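Local atomic coordinates of metazoan TIR-STING fusion (Crassostrea gigas, PDB entry 6WT6), a protein that joins a TIR domain to a STING ligand-binding domain in a single chain, a fusion of two modules known from innate immune signalling. Residues K215-R225 against K325-D334; S235-L243 against K259-D267. All blocks are in the same frame, centred on the assembly; numbering follows the deposited sequence.

Interaction 1. Residues K215-R225 against K325-D334; sequences KLFLFFPQSCR and KKCKIVFYKD
Leu-216 to Pro-221 and Cys-327 to Tyr-332 run parallel as neighbouring strands, 24° apart in direction, in register from Leu-216 beside Cys-327 to Pro-221 beside Tyr-332. Seven backbone hydrogen bonds join them, from Leu-216 N to Lys-326 O at one end to Gln-222 N and Tyr-332 O at the other. On the face of Phe-217, Phe-219 and Pro-221, CG2 of Val-330 reaches the edge of the Phe-217 ring, 3.7 Å from CD1, while Lys-328 CB makes an off-centre CH-pi contact with the same ring. The Tyr-332 ring, swung between its backbone N and carbonyl carbon (chi1 62°), takes Pro-221 CA over one face and puts CE1 at the edge of Phe-219. On the other face, Phe-331 CD1 lies over the Phe-220 ring, 3.7 Å from its CD1, with the two planes at 59°. Phe-331 CZ also abuts Gln-222 CB at 3.6 Å, and Leu-218 CD1 meets Cys-327 SG at 3.7 Å. Beyond the strands, the turn from Pro-221 to Cys-224 closes on Asp-334. Ser-223 OG donates to the syn lone pair of Asp-334 OD2 at 2.5 Å, and Ser-223 N reaches Asp-334 OD1 at 3.2 Å. Ser-223 OG in turn accepts from Arg-225 N, an ST turn, and from Arg-225 NE. At the opposite end, Lys-215 NZ pairs with Glu-357. The chemistry thus divides: apolar strands between helices 176-204 and 299-319 on the Leu-218 face and helix 341-356 on the Phe-217 face, and the Asp-334 carboxylate, gripped by Ser-223, probably fixing the turn.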
loop_
_atom_site.group_PDB
_atom_site.type_symbol
_atom_site.label_atom_id
_atom_site.label_comp_id
_atom_site.label_asym_id
_atom_site.label_seq_id
_atom_site.Cartn_x
_atom_site.Cartn_y
_atom_site.Cartn_z
ATOM N N LYS A 215 18.015 6.754 19.888
ATOM C CA LYS A 215 17.076 6.425 18.828
ATOM C C LYS A 215 17.690 6.631 17.446
ATOM O O LYS A 215 18.678 7.347 17.265
ATOM C CB LYS A 215 15.804 7.265 18.953
ATOM C CG LYS A 215 15.006 7.033 20.233
ATOM C CD LYS A 215 13.692 7.802 20.192
ATOM C CE LYS A 215 12.882 7.607 21.464
ATOM N NZ LYS A 215 13.598 8.110 22.675
ATOM N N LEU A 216 17.081 5.971 16.463
ATOM C CA LEU A 216 17.389 6.183 15.057
ATOM C C LEU A 216 16.450 7.256 14.520
ATOM O O LEU A 216 15.227 7.086 14.545
ATOM C CB LEU A 216 17.228 4.882 14.270
ATOM C CG LEU A 216 17.411 4.979 12.755
ATOM C CD1 LEU A 216 18.832 5.407 12.414
ATOM C CD2 LEU A 216 17.060 3.661 12.082
ATOM N N PHE A 217 17.016 8.363 14.051
ATOM C CA PHE A 217 16.221 9.474 13.544
ATOM C C PHE A 217 15.932 9.252 12.065
ATOM O O PHE A 217 16.858 9.109 11.259
ATOM C CB PHE A 217 16.935 10.803 13.786
ATOM C CG PHE A 217 16.935 11.225 15.227
ATOM C CD1 PHE A 217 16.043 12.183 15.681
ATOM C CD2 PHE A 217 17.800 10.638 16.135
ATOM C CE1 PHE A 217 16.027 12.562 17.008
ATOM C CE2 PHE A 217 17.790 11.012 17.468
ATOM C CZ PHE A 217 16.903 11.978 17.904
ATOM N N LEU A 218 14.650 9.200 11.718
ATOM C CA LEU A 218 14.193 8.924 10.363
ATOM C C LEU A 218 13.646 10.214 9.770
ATOM O O LEU A 218 12.704 10.801 10.312
ATOM C CB LEU A 218 13.126 7.831 10.361
ATOM C CG LEU A 218 13.522 6.480 10.955
ATOM C CD1 LEU A 218 12.285 5.632 11.167
ATOM C CD2 LEU A 218 14.528 5.767 10.049
ATOM N N PHE A 219 14.234 10.651 8.662
ATOM C CA PHE A 219 13.964 11.974 8.118
ATOM C C PHE A 219 12.890 11.897 7.044
ATOM O O PHE A 219 12.963 11.063 6.135
ATOM C CB PHE A 219 15.248 12.606 7.581
ATOM C CG PHE A 219 16.210 12.990 8.667
ATOM C CD1 PHE A 219 16.132 14.235 9.270
ATOM C CD2 PHE A 219 17.161 12.090 9.120
ATOM C CE1 PHE A 219 17.004 14.583 10.286
ATOM C CE2 PHE A 219 18.035 12.436 10.135
ATOM C CZ PHE A 219 17.956 13.681 10.719
ATOM N N PHE A 220 11.900 12.781 7.159
ATOM C CA PHE A 220 10.688 12.761 6.343
ATOM C C PHE A 220 10.490 14.170 5.794
ATOM O O PHE A 220 9.700 14.955 6.337
ATOM C CB PHE A 220 9.492 12.296 7.183
ATOM C CG PHE A 220 8.280 11.879 6.385
ATOM C CD1 PHE A 220 7.913 12.542 5.220
ATOM C CD2 PHE A 220 7.493 10.825 6.822
ATOM C CE1 PHE A 220 6.793 12.151 4.504
ATOM C CE2 PHE A 220 6.372 10.432 6.115
ATOM C CZ PHE A 220 6.022 11.094 4.952
ATOM N N PRO A 221 11.202 14.527 4.726
ATOM C CA PRO A 221 10.963 15.826 4.085
ATOM C C PRO A 221 9.577 15.875 3.461
ATOM O O PRO A 221 9.116 14.905 2.856
ATOM C CB PRO A 221 12.061 15.903 3.019
ATOM C CG PRO A 221 12.383 14.470 2.718
ATOM C CD PRO A 221 12.242 13.749 4.031
ATOM N N GLN A 222 8.913 17.030 3.603
ATOM C CA GLN A 222 7.536 17.147 3.133
ATOM C C GLN A 222 7.426 16.936 1.628
ATOM O O GLN A 222 6.406 16.436 1.145
ATOM C CB GLN A 222 6.958 18.511 3.512
ATOM C CG GLN A 222 5.511 18.701 3.081
ATOM C CD GLN A 222 4.935 20.025 3.530
ATOM O OE1 GLN A 222 5.613 20.821 4.176
ATOM N NE2 GLN A 222 3.677 20.270 3.189
ATOM N N SER A 223 8.450 17.320 0.867
ATOM C CA SER A 223 8.393 17.098 -0.572
ATOM C C SER A 223 8.572 15.635 -0.938
ATOM O O SER A 223 8.362 15.281 -2.105
ATOM C CB SER A 223 9.457 17.927 -1.286
ATOM O OG SER A 223 10.731 17.323 -1.141
ATOM N N CYS A 224 8.966 14.795 0.025
ATOM C CA CYS A 224 9.281 13.378 -0.136
ATOM C C CYS A 224 10.531 13.143 -0.976
ATOM O O CYS A 224 10.835 11.989 -1.304
ATOM C CB CYS A 224 8.099 12.597 -0.723
ATOM S SG CYS A 224 6.595 12.771 0.264
ATOM N N ARG A 225 11.261 14.199 -1.337
ATOM C CA ARG A 225 12.530 14.042 -2.033
ATOM C C ARG A 225 13.591 13.570 -1.053
ATOM O O ARG A 225 13.913 14.269 -0.087
ATOM C CB ARG A 225 12.963 15.357 -2.673
ATOM C CG ARG A 225 12.243 15.708 -3.946
ATOM C CD ARG A 225 12.703 17.053 -4.488
ATOM N NE ARG A 225 12.498 18.132 -3.526
ATOM C CZ ARG A 225 12.962 19.368 -3.682
ATOM N NH1 ARG A 225 13.657 19.684 -4.767
ATOM N NH2 ARG A 225 12.733 20.288 -2.753
ATOM N N LYS A 325 9.559 3.783 20.691
ATOM C CA LYS A 325 10.629 4.514 21.362
ATOM C C LYS A 325 12.018 4.092 20.890
ATOM O O LYS A 325 13.012 4.404 21.554
ATOM C CB LYS A 325 10.535 4.381 22.891
ATOM C CG LYS A 325 9.231 4.884 23.495
ATOM C CD LYS A 325 9.206 4.681 25.008
ATOM C CE LYS A 325 9.345 3.202 25.385
ATOM N NZ LYS A 325 9.212 2.972 26.856
ATOM N N LYS A 326 12.119 3.385 19.764
ATOM C CA LYS A 326 13.417 3.031 19.206
ATOM C C LYS A 326 13.816 3.915 18.032
ATOM O O LYS A 326 14.998 3.955 17.676
ATOM C CB LYS A 326 13.434 1.561 18.764
ATOM C CG LYS A 326 13.273 0.555 19.906
ATOM C CD LYS A 326 14.513 0.499 20.798
ATOM C CE LYS A 326 14.297 -0.385 22.023
ATOM N NZ LYS A 326 13.852 -1.756 21.659
ATOM N N CYS A 327 12.866 4.623 17.431
ATOM C CA CYS A 327 13.173 5.542 16.352
ATOM C C CYS A 327 12.375 6.822 16.547
ATOM O O CYS A 327 11.379 6.855 17.273
ATOM C CB CYS A 327 12.881 4.915 14.982
ATOM S SG CYS A 327 11.140 4.808 14.561
ATOM N N LYS A 328 12.838 7.889 15.900
ATOM C CA LYS A 328 12.148 9.172 15.922
ATOM C C LYS A 328 11.999 9.663 14.492
ATOM O O LYS A 328 12.997 9.933 13.818
ATOM C CB LYS A 328 12.900 10.199 16.772
ATOM C CG LYS A 328 12.199 11.547 16.855
ATOM C CD LYS A 328 10.779 11.388 17.369
ATOM C CE LYS A 328 10.104 12.730 17.575
ATOM N NZ LYS A 328 10.047 13.509 16.313
ATOM N N ILE A 329 10.760 9.767 14.026
ATOM C CA ILE A 329 10.489 10.276 12.687
ATOM C C ILE A 329 10.555 11.799 12.727
ATOM O O ILE A 329 9.877 12.439 13.540
ATOM C CB ILE A 329 9.129 9.790 12.170
ATOM C CG1 ILE A 329 9.033 8.264 12.271
ATOM C CG2 ILE A 329 8.931 10.229 10.730
ATOM C CD1 ILE A 329 7.756 7.691 11.684
ATOM N N VAL A 330 11.383 12.379 11.860
ATOM C CA VAL A 330 11.601 13.823 11.809
ATOM C C VAL A 330 10.939 14.338 10.536
ATOM O O VAL A 330 11.528 14.286 9.448
ATOM C CB VAL A 330 13.093 14.179 11.840
ATOM C CG1 VAL A 330 13.289 15.703 11.799
ATOM C CG2 VAL A 330 13.774 13.566 13.063
ATOM N N PHE A 331 9.715 14.843 10.657
ATOM C CA PHE A 331 9.048 15.496 9.539
ATOM C C PHE A 331 9.423 16.975 9.523
ATOM O O PHE A 331 9.417 17.636 10.568
ATOM C CB PHE A 331 7.533 15.326 9.639
ATOM C CG PHE A 331 6.779 15.918 8.479
ATOM C CD1 PHE A 331 6.495 15.155 7.359
ATOM C CD2 PHE A 331 6.352 17.239 8.511
ATOM C CE1 PHE A 331 5.799 15.698 6.291
ATOM C CE2 PHE A 331 5.658 17.786 7.448
ATOM C CZ PHE A 331 5.381 17.017 6.338
ATOM N N TYR A 332 9.738 17.494 8.336
ATOM C CA TYR A 332 10.175 18.877 8.226
ATOM C C TYR A 332 9.897 19.387 6.823
ATOM O O TYR A 332 9.869 18.615 5.860
ATOM C CB TYR A 332 11.666 19.017 8.552
ATOM C CG TYR A 332 12.574 18.256 7.607
ATOM C CD1 TYR A 332 12.843 16.902 7.802
ATOM C CD2 TYR A 332 13.168 18.893 6.522
ATOM C CE1 TYR A 332 13.673 16.204 6.940
ATOM C CE2 TYR A 332 13.994 18.204 5.652
ATOM C CZ TYR A 332 14.247 16.862 5.865
ATOM O OH TYR A 332 15.072 16.179 5.001
ATOM N N LYS A 333 9.697 20.703 6.724
ATOM C CA LYS A 333 9.579 21.381 5.437
ATOM C C LYS A 333 10.974 21.589 4.868
ATOM O O LYS A 333 11.749 22.400 5.386
ATOM C CB LYS A 333 8.862 22.720 5.589
ATOM C CG LYS A 333 7.471 22.626 6.188
ATOM C CD LYS A 333 6.714 23.942 6.054
ATOM C CE LYS A 333 5.410 23.909 6.840
ATOM N NZ LYS A 333 4.520 25.052 6.504
ATOM N N ASP A 334 11.294 20.866 3.796
ATOM C CA ASP A 334 12.609 20.970 3.167
ATOM C C ASP A 334 12.604 22.151 2.196
ATOM O O ASP A 334 12.588 22.000 0.972
ATOM C CB ASP A 334 12.978 19.660 2.481
ATOM C CG ASP A 334 11.868 19.129 1.597
ATOM O OD1 ASP A 334 10.687 19.352 1.923
ATOM O OD2 ASP A 334 12.175 18.485 0.575
HETATM O O HOH W 1 14.487 16.809 0.266
#

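Interaction 2. Residues S235-L243 against K259-D267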
loop_
_atom_site.group_PDB
_atom_site.type_symbol
_atom_site.label_atom_id
_atom_site.label_comp_id
_atom_site.label_asym_id
_atom_site.label_seq_id
_atom_site.Cartn_x
_atom_site.Cartn_y
_atom_site.Cartn_z
ATOM N N SER A 235 26.790 21.454 4.971
ATOM C CA SER A 235 28.182 21.096 5.190
ATOM C C SER A 235 28.541 21.034 6.670
ATOM O O SER A 235 29.606 20.502 7.008
ATOM C CB SER A 235 29.086 22.092 4.472
ATOM O OG SER A 235 28.956 23.388 5.039
ATOM N N LEU A 236 27.682 21.550 7.552
ATOM C CA LEU A 236 27.905 21.467 8.990
ATOM C C LEU A 236 27.459 20.135 9.584
ATOM O O LEU A 236 27.646 19.917 10.787
ATOM C CB LEU A 236 27.188 22.622 9.691
ATOM C CG LEU A 236 27.681 24.008 9.267
ATOM C CD1 LEU A 236 26.826 25.122 9.869
ATOM C CD2 LEU A 236 29.144 24.177 9.647
ATOM N N ILE A 237 26.879 19.248 8.781
ATOM C CA ILE A 237 26.539 17.892 9.201
ATOM C C ILE A 237 27.652 16.972 8.714
ATOM O O ILE A 237 27.892 16.867 7.504
ATOM C CB ILE A 237 25.176 17.457 8.641
ATOM C CG1 ILE A 237 24.098 18.488 8.989
ATOM C CG2 ILE A 237 24.803 16.076 9.160
ATOM C CD1 ILE A 237 22.781 18.267 8.260
ATOM N N LYS A 238 28.338 16.308 9.646
ATOM C CA LYS A 238 29.572 15.591 9.349
ATOM C C LYS A 238 29.390 14.090 9.515
ATOM O O LYS A 238 28.876 13.630 10.541
ATOM C CB LYS A 238 30.712 16.074 10.249
ATOM C CG LYS A 238 31.041 17.550 10.117
ATOM C CD LYS A 238 32.300 17.888 10.898
ATOM C CE LYS A 238 32.603 19.381 10.876
ATOM N NZ LYS A 238 33.915 19.684 11.524
ATOM N N HIS A 239 29.831 13.331 8.513
ATOM C CA HIS A 239 29.897 11.881 8.634
ATOM C C HIS A 239 30.856 11.491 9.753
ATOM O O HIS A 239 31.979 11.997 9.824
ATOM C CB HIS A 239 30.352 11.264 7.311
ATOM C CG HIS A 239 29.233 10.794 6.436
ATOM N ND1 HIS A 239 28.629 11.602 5.496
ATOM C CD2 HIS A 239 28.616 9.591 6.351
ATOM C CE1 HIS A 239 27.684 10.918 4.874
ATOM N NE2 HIS A 239 27.654 9.696 5.377
ATOM N N ARG A 240 30.412 10.582 10.630
ATOM C CA ARG A 240 31.210 10.165 11.779
ATOM C C ARG A 240 31.347 8.650 11.871
ATOM O O ARG A 240 31.663 8.127 12.945
ATOM C CB ARG A 240 30.613 10.702 13.082
ATOM C CG ARG A 240 30.605 12.214 13.203
ATOM C CD ARG A 240 32.010 12.805 13.174
ATOM N NE ARG A 240 31.994 14.232 13.493
ATOM C CZ ARG A 240 33.065 15.021 13.490
ATOM N NH1 ARG A 240 34.257 14.532 13.179
ATOM N NH2 ARG A 240 32.943 16.303 13.798
ATOM N N GLY A 241 31.113 7.930 10.782
ATOM C CA GLY A 241 31.180 6.486 10.834
ATOM C C GLY A 241 29.818 5.842 10.710
ATOM O O GLY A 241 28.904 6.413 10.105
ATOM N N HIS A 242 29.665 4.653 11.292
ATOM C CA HIS A 242 28.430 3.899 11.127
ATOM C C HIS A 242 28.275 2.895 12.259
ATOM O O HIS A 242 29.190 2.670 13.055
ATOM C CB HIS A 242 28.401 3.202 9.765
ATOM C CG HIS A 242 29.687 2.525 9.409
ATOM N ND1 HIS A 242 30.157 1.418 10.084
ATOM C CD2 HIS A 242 30.604 2.798 8.451
ATOM C CE1 HIS A 242 31.306 1.037 9.555
ATOM N NE2 HIS A 242 31.599 1.857 8.561
ATOM N N LEU A 243 27.072 2.299 12.322
ATOM C CA LEU A 243 26.706 1.216 13.225
ATOM C C LEU A 243 26.785 -0.108 12.488
ATOM O O LEU A 243 26.273 -0.207 11.363
ATOM C CB LEU A 243 25.290 1.410 13.763
ATOM C CG LEU A 243 24.984 2.560 14.721
ATOM C CD1 LEU A 243 23.492 2.597 15.006
ATOM C CD2 LEU A 243 25.771 2.415 16.009
ATOM N N LYS A 259 24.195 -1.482 7.797
ATOM C CA LYS A 259 24.998 -0.434 8.419
ATOM C C LYS A 259 24.260 0.902 8.442
ATOM O O LYS A 259 23.900 1.444 7.394
ATOM C CB LYS A 259 26.335 -0.281 7.690
ATOM C CG LYS A 259 27.222 -1.517 7.719
ATOM C CD LYS A 259 28.445 -1.328 6.826
ATOM C CE LYS A 259 28.077 -1.326 5.344
ATOM N NZ LYS A 259 27.746 -2.693 4.844
ATOM N N ASN A 260 24.033 1.430 9.642
ATOM C CA ASN A 260 23.390 2.723 9.832
ATOM C C ASN A 260 24.441 3.786 10.114
ATOM O O ASN A 260 25.387 3.548 10.868
ATOM C CB ASN A 260 22.383 2.670 10.982
ATOM C CG ASN A 260 21.217 1.762 10.687
ATOM O OD1 ASN A 260 20.175 2.207 10.211
ATOM N ND2 ASN A 260 21.389 0.475 10.961
ATOM N N THR A 261 24.256 4.963 9.527
ATOM C CA THR A 261 25.289 5.989 9.527
ATOM C C THR A 261 25.166 6.923 10.728
ATOM O O THR A 261 24.061 7.258 11.166
ATOM C CB THR A 261 25.222 6.790 8.227
ATOM O OG1 THR A 261 25.260 5.884 7.120
ATOM C CG2 THR A 261 26.400 7.737 8.119
ATOM N N ILE A 262 26.316 7.346 11.252
ATOM C CA ILE A 262 26.390 8.278 12.371
ATOM C C ILE A 262 26.834 9.635 11.847
ATOM O O ILE A 262 27.803 9.732 11.083
ATOM C CB ILE A 262 27.350 7.778 13.462
ATOM C CG1 ILE A 262 26.993 6.344 13.864
ATOM C CG2 ILE A 262 27.291 8.699 14.671
ATOM C CD1 ILE A 262 25.595 6.203 14.410
ATOM N N TYR A 263 26.130 10.680 12.257
ATOM C CA TYR A 263 26.478 12.042 11.896
ATOM C C TYR A 263 26.704 12.864 13.155
ATOM O O TYR A 263 26.324 12.468 14.262
ATOM C CB TYR A 263 25.390 12.699 11.039
ATOM C CG TYR A 263 25.118 11.997 9.729
ATOM C CD1 TYR A 263 25.824 12.329 8.582
ATOM C CD2 TYR A 263 24.146 11.007 9.637
ATOM C CE1 TYR A 263 25.578 11.697 7.382
ATOM C CE2 TYR A 263 23.891 10.369 8.437
ATOM C CZ TYR A 263 24.610 10.721 7.313
ATOM O OH TYR A 263 24.369 10.095 6.114
ATOM N N SER A 264 27.335 14.018 12.966
ATOM C CA SER A 264 27.534 14.998 14.020
ATOM C C SER A 264 26.903 16.321 13.609
ATOM O O SER A 264 26.795 16.637 12.419
ATOM C CB SER A 264 29.023 15.207 14.313
ATOM O OG SER A 264 29.212 15.897 15.534
ATOM N N VAL A 265 26.501 17.100 14.606
ATOM C CA VAL A 265 25.869 18.391 14.369
ATOM C C VAL A 265 26.201 19.302 15.545
ATOM O O VAL A 265 26.234 18.861 16.699
ATOM C CB VAL A 265 24.348 18.224 14.151
ATOM C CG1 VAL A 265 23.699 17.530 15.336
ATOM C CG2 VAL A 265 23.699 19.544 13.902
ATOM N N THR A 266 26.475 20.571 15.248
ATOM C CA THR A 266 26.946 21.540 16.234
ATOM C C THR A 266 25.829 22.519 16.574
ATOM O O THR A 266 25.203 23.089 15.674
ATOM C CB THR A 266 28.164 22.302 15.706
ATOM O OG1 THR A 266 29.192 21.375 15.333
ATOM C CG2 THR A 266 28.705 23.235 16.765
ATOM N N ASP A 267 25.584 22.715 17.869
ATOM C CA ASP A 267 24.547 23.635 18.317
ATOM C C ASP A 267 25.157 25.031 18.467
ATOM O O ASP A 267 26.241 25.302 17.943
ATOM C CB ASP A 267 23.898 23.107 19.602
ATOM C CG ASP A 267 24.834 23.148 20.799
ATOM O OD1 ASP A 267 26.066 23.172 20.604
ATOM O OD2 ASP A 267 24.328 23.149 21.942
#
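Leu-243 and Ile-262 form the tightly packed part of this antiparallel pairing of strands 238-243 and 260-266: Ile-262 CD1 lies 3.7 Å from Leu-243 CG, the two side chains crossing at about a right angle, and Trp-202 of helix 176-204 covers both. Beside them Leu-243 N donates to Asn-260 O at 2.6 Å. The register slips by one between His-239 and His-242, a beta bulge. There Arg-240 N and Gly-241 O, from successive residues, bond Ile-262 O and N, and Gly-241 takes a backbone shape (phi 109°) that suits glycine. The solvent side carries His-239, its ring lying against buried Tyr-263 edge-to-face: Tyr-263 CE1 stands over the centre of the imidazole, 3.4 Å from His-239 CE1, with the planes at 59°. Tyr-263 OH is hydrogen-bonded to Ser-229, which probably helps fix the ring's position. Thr-261 CG2 touches His-239 CD2 at 3.4 Å. Arg-240, bent at chi2 (-62°), folds back along the strand and lays the edge of its guanidinium against Ser-264 CB, 3.2 Å from Arg-240 NE. Backbone bonds thus join the strands along their length; the Leu-243 and Ile-262 end is apolar and helix-covered, whereas His-239 and Arg-240 lie at the more polar, exposed rim.

Both contacts belong to one mixed five-stranded sheet of the STING ligand-binding domain, in the order 238-243, 260-266, 272-279, 212-221, 327-332. Interaction 2 pairs the first two strands and interaction 1 the last two, with 272-279 bridging them, so each contact includes an outermost strand. Their centres lie about 15 Å apart. Along the chain strand 212-221 comes first, then the antiparallel pair of interaction 2, and strand 327-332 returns much later, after helices 284-291 and 299-319. Interaction 1 therefore ties sequence-distant parts together, while interaction 2 is local; helices 176-204 and 341-356 pack against both.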